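Local coordinates for berberine bridge enzyme-like protein (Arabidopsis thaliana, PDB 5D79) that binds FAD as a berberine bridge enzyme-like oxidoreductase of the plant cell wall and takes part in adaptation to salt stress, at residues T415-R420 and G468-F473. Residues are numbered along the deposited sequence; the frame is centred on the assembly and turned at random.
Sequences TPFPHR and GAYVNF. With FAD (flavin-adenine dinucleotide), chain E.
F417 lays the CD2–CE2 side of its ring against the CD1–CE1 side of Y470, with F417 CE2 3.6 Å from Y470 CD1. The ring planes stand at 80° and the pair is oblique, with Y470 CD1 lying near the plane of the F417 ring, at its edge. CG of F417 is anti to the backbone N (chi1 -179°), which carries the ring from the 415-420 loop across to Y470. H419 CD2 lies over one face of F417, offset toward the rim. The same imidazole makes a weak hydrogen bond, 3.1 Å from H419 NE2 to A469 O. P418 CG sits over the centre of one face of the H419 ring. The 468-473 loop, which falls largely in the C-terminal region characteristic of berberine bridge enzymes, makes a type I beta turn from Y470 to F473 that lines the flavin pocket of this oxidoreductase, whose FAD-binding domain is of the PCMH type. At the turn, Y470 OH donates to FAD O2 at 2.7 Å. Y470 OH also accepts N472 ND2 at 2.7 Å, nearly in the amide plane of N472; G187 N is another partner. N472 OD1 in turn accepts FAD O4' at 3.0 Å. A leucine in place of Y470 would probably leave flavin O2 without this hydroxyl donor and N472 ND2 without one of its acceptors. F473 brings CE1 to 3.5 Å from FAD C10, and the ring of Y113 stacks on F473.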
loop_
_atom_site.group_PDB
_atom_site.type_symbol
_atom_site.label_atom_id
_atom_site.label_comp_id
_atom_site.label_asym_id
_atom_site.label_seq_id
_atom_site.Cartn_x
_atom_site.Cartn_y
_atom_site.Cartn_z
ATOM N N THR A 415 -12.130 -5.194 -10.242
ATOM C CA THR A 415 -11.649 -5.495 -8.897
ATOM C C THR A 415 -12.163 -4.376 -8.005
ATOM O O THR A 415 -12.563 -3.327 -8.508
ATOM C CB THR A 415 -10.102 -5.600 -8.823
ATOM O OG1 THR A 415 -9.518 -4.304 -8.970
ATOM C CG2 THR A 415 -9.549 -6.530 -9.897
ATOM N N PRO A 416 -12.182 -4.590 -6.683
ATOM C CA PRO A 416 -12.731 -3.546 -5.804
ATOM C C PRO A 416 -12.093 -2.154 -5.970
ATOM O O PRO A 416 -12.821 -1.162 -5.832
ATOM C CB PRO A 416 -12.474 -4.108 -4.404
ATOM C CG PRO A 416 -12.577 -5.591 -4.598
ATOM C CD PRO A 416 -11.949 -5.849 -5.957
ATOM N N PHE A 417 -10.796 -2.078 -6.272
ATOM C CA PHE A 417 -10.143 -0.802 -6.572
ATOM C C PHE A 417 -10.877 -0.093 -7.723
ATOM O O PHE A 417 -10.955 -0.616 -8.842
ATOM C CB PHE A 417 -8.663 -1.029 -6.919
ATOM C CG PHE A 417 -7.911 0.231 -7.220
ATOM C CD1 PHE A 417 -7.931 0.781 -8.497
ATOM C CD2 PHE A 417 -7.180 0.865 -6.227
ATOM C CE1 PHE A 417 -7.247 1.944 -8.782
ATOM C CE2 PHE A 417 -6.482 2.027 -6.501
ATOM C CZ PHE A 417 -6.516 2.570 -7.788
ATOM N N PRO A 418 -11.432 1.097 -7.451
ATOM C CA PRO A 418 -12.356 1.708 -8.407
ATOM C C PRO A 418 -11.744 2.734 -9.360
ATOM O O PRO A 418 -12.396 3.137 -10.324
ATOM C CB PRO A 418 -13.352 2.403 -7.482
ATOM C CG PRO A 418 -12.474 2.924 -6.398
ATOM C CD PRO A 418 -11.466 1.804 -6.157
ATOM N N HIS A 419 -10.523 3.169 -9.083
ATOM C CA HIS A 419 -9.971 4.347 -9.746
ATOM C C HIS A 419 -9.279 4.005 -11.049
ATOM O O HIS A 419 -8.057 3.883 -11.107
ATOM C CB HIS A 419 -9.005 5.057 -8.805
ATOM C CG HIS A 419 -9.531 5.182 -7.417
ATOM N ND1 HIS A 419 -10.459 6.132 -7.059
ATOM C CD2 HIS A 419 -9.295 4.448 -6.308
ATOM C CE1 HIS A 419 -10.761 5.988 -5.784
ATOM N NE2 HIS A 419 -10.063 4.977 -5.305
ATOM N N ARG A 420 -10.071 3.867 -12.097
ATOM C CA ARG A 420 -9.553 3.447 -13.387
ATOM C C ARG A 420 -9.711 4.580 -14.407
ATOM O O ARG A 420 -9.262 5.690 -14.148
ATOM C CB ARG A 420 -10.251 2.154 -13.847
ATOM C CG ARG A 420 -10.228 1.026 -12.798
ATOM C CD ARG A 420 -8.827 0.516 -12.440
ATOM N NE ARG A 420 -8.918 -0.700 -11.632
ATOM C CZ ARG A 420 -7.940 -1.592 -11.457
ATOM N NH1 ARG A 420 -6.749 -1.431 -12.033
ATOM N NH2 ARG A 420 -8.157 -2.661 -10.702
ATOM N N GLY A 468 -12.210 10.670 -4.305
ATOM C CA GLY A 468 -11.538 9.381 -4.272
ATOM C C GLY A 468 -10.325 9.283 -3.356
ATOM O O GLY A 468 -9.550 10.224 -3.223
ATOM N N ALA A 469 -10.169 8.114 -2.735
ATOM C CA ALA A 469 -9.048 7.816 -1.844
ATOM C C ALA A 469 -8.535 6.374 -2.044
ATOM O O ALA A 469 -9.310 5.453 -2.335
ATOM C CB ALA A 469 -9.468 8.042 -0.378
ATOM N N TYR A 470 -7.229 6.184 -1.881
ATOM C CA TYR A 470 -6.601 4.862 -1.987
ATOM C C TYR A 470 -6.544 4.124 -0.623
ATOM O O TYR A 470 -5.909 4.601 0.326
ATOM C CB TYR A 470 -5.193 5.026 -2.581
ATOM C CG TYR A 470 -4.418 3.746 -2.838
ATOM C CD1 TYR A 470 -5.059 2.554 -3.194
ATOM C CD2 TYR A 470 -3.029 3.735 -2.728
ATOM C CE1 TYR A 470 -4.323 1.393 -3.428
ATOM C CE2 TYR A 470 -2.305 2.589 -2.946
ATOM C CZ TYR A 470 -2.952 1.432 -3.304
ATOM O OH TYR A 470 -2.197 0.313 -3.512
ATOM N N VAL A 471 -7.191 2.956 -0.543
ATOM C CA VAL A 471 -7.384 2.248 0.733
ATOM C C VAL A 471 -6.072 1.756 1.339
ATOM O O VAL A 471 -5.993 1.533 2.551
ATOM C CB VAL A 471 -8.377 1.043 0.594
ATOM C CG1 VAL A 471 -7.690 -0.225 0.057
ATOM C CG2 VAL A 471 -9.051 0.753 1.931
ATOM N N ASN A 472 -5.043 1.611 0.510
ATOM C CA ASN A 472 -3.716 1.269 1.013
ATOM C C ASN A 472 -3.046 2.465 1.692
ATOM O O ASN A 472 -2.061 2.308 2.405
ATOM C CB ASN A 472 -2.825 0.721 -0.108
ATOM C CG ASN A 472 -2.862 -0.799 -0.194
ATOM O OD1 ASN A 472 -3.241 -1.476 0.759
ATOM N ND2 ASN A 472 -2.457 -1.335 -1.328
ATOM N N PHE A 473 -3.584 3.661 1.476
ATOM C CA PHE A 473 -3.189 4.822 2.279
ATOM C C PHE A 473 -4.311 5.132 3.286
ATOM O O PHE A 473 -5.012 6.130 3.142
ATOM C CB PHE A 473 -2.900 6.056 1.398
ATOM C CG PHE A 473 -1.751 5.880 0.418
ATOM C CD1 PHE A 473 -0.649 5.091 0.730
ATOM C CD2 PHE A 473 -1.778 6.512 -0.826
ATOM C CE1 PHE A 473 0.409 4.933 -0.179
ATOM C CE2 PHE A 473 -0.734 6.353 -1.740
ATOM C CZ PHE A 473 0.361 5.565 -1.415
HETATM P PA FAD E . -0.047 -4.228 7.607
HETATM O O1A FAD E . -0.122 -3.134 8.641
HETATM O O2A FAD E . 0.564 -5.502 8.142
HETATM O O5B FAD E . -1.516 -4.483 6.984
HETATM C C5B FAD E . -2.343 -3.400 6.578
HETATM C C4B FAD E . -3.832 -3.769 6.558
HETATM O O4B FAD E . -4.000 -5.003 5.884
HETATM C C3B FAD E . -4.381 -3.937 7.967
HETATM O O3B FAD E . -5.716 -3.483 8.053
HETATM C C2B FAD E . -4.297 -5.437 8.187
HETATM O O2B FAD E . -5.264 -5.907 9.109
HETATM C C1B FAD E . -4.468 -5.998 6.778
HETATM N N9A FAD E . -3.770 -7.281 6.540
HETATM C C8A FAD E . -2.418 -7.538 6.511
HETATM N N7A FAD E . -2.237 -8.856 6.236
HETATM C C5A FAD E . -3.448 -9.443 6.087
HETATM C C6A FAD E . -3.855 -10.747 5.805
HETATM N N6A FAD E . -2.983 -11.656 5.384
HETATM N N1A FAD E . -5.202 -11.039 5.714
HETATM C C2A FAD E . -6.139 -10.046 5.893
HETATM N N3A FAD E . -5.730 -8.757 6.176
HETATM C C4A FAD E . -4.414 -8.458 6.271
HETATM N N1 FAD E . 1.295 1.268 -1.313
HETATM C C2 FAD E . 1.272 1.352 -2.695
HETATM O O2 FAD E . 0.469 0.679 -3.351
HETATM N N3 FAD E . 2.176 2.186 -3.342
HETATM C C4 FAD E . 3.097 2.939 -2.630
HETATM O O4 FAD E . 3.955 3.577 -3.241
HETATM C C4X FAD E . 3.130 2.834 -1.239
HETATM N N5 FAD E . 4.119 3.464 -0.500
HETATM C C5X FAD E . 4.317 3.101 0.825
HETATM C C6 FAD E . 5.445 3.519 1.528
HETATM C C7 FAD E . 5.626 3.151 2.864
HETATM C C7M FAD E . 6.838 3.617 3.614
HETATM C C8 FAD E . 4.697 2.320 3.492
HETATM C C8M FAD E . 4.854 1.931 4.933
HETATM C C9 FAD E . 3.570 1.906 2.792
HETATM C C9A FAD E . 3.351 2.334 1.478
HETATM N N10 FAD E . 2.212 1.952 0.786
HETATM C C10 FAD E . 2.239 1.968 -0.594
HETATM C "C1'" FAD E . 1.005 1.457 1.522
HETATM C "C2'" FAD E . 0.994 -0.046 1.729
HETATM O "O2'" FAD E . 0.859 -0.684 0.478
HETATM C "C3'" FAD E . -0.174 -0.374 2.652
HETATM O "O3'" FAD E . 0.088 0.192 3.918
HETATM C "C4'" FAD E . -0.345 -1.860 2.851
HETATM O "O4'" FAD E . -1.667 -2.138 3.233
HETATM C "C5'" FAD E . 0.540 -2.317 3.989
HETATM O "O5'" FAD E . 0.641 -3.722 3.947
HETATM P P FAD E . 1.461 -4.438 5.123
HETATM O O1P FAD E . 1.221 -5.924 5.084
HETATM O O2P FAD E . 2.932 -4.121 5.027
HETATM O O3P FAD E . 0.835 -3.653 6.387
#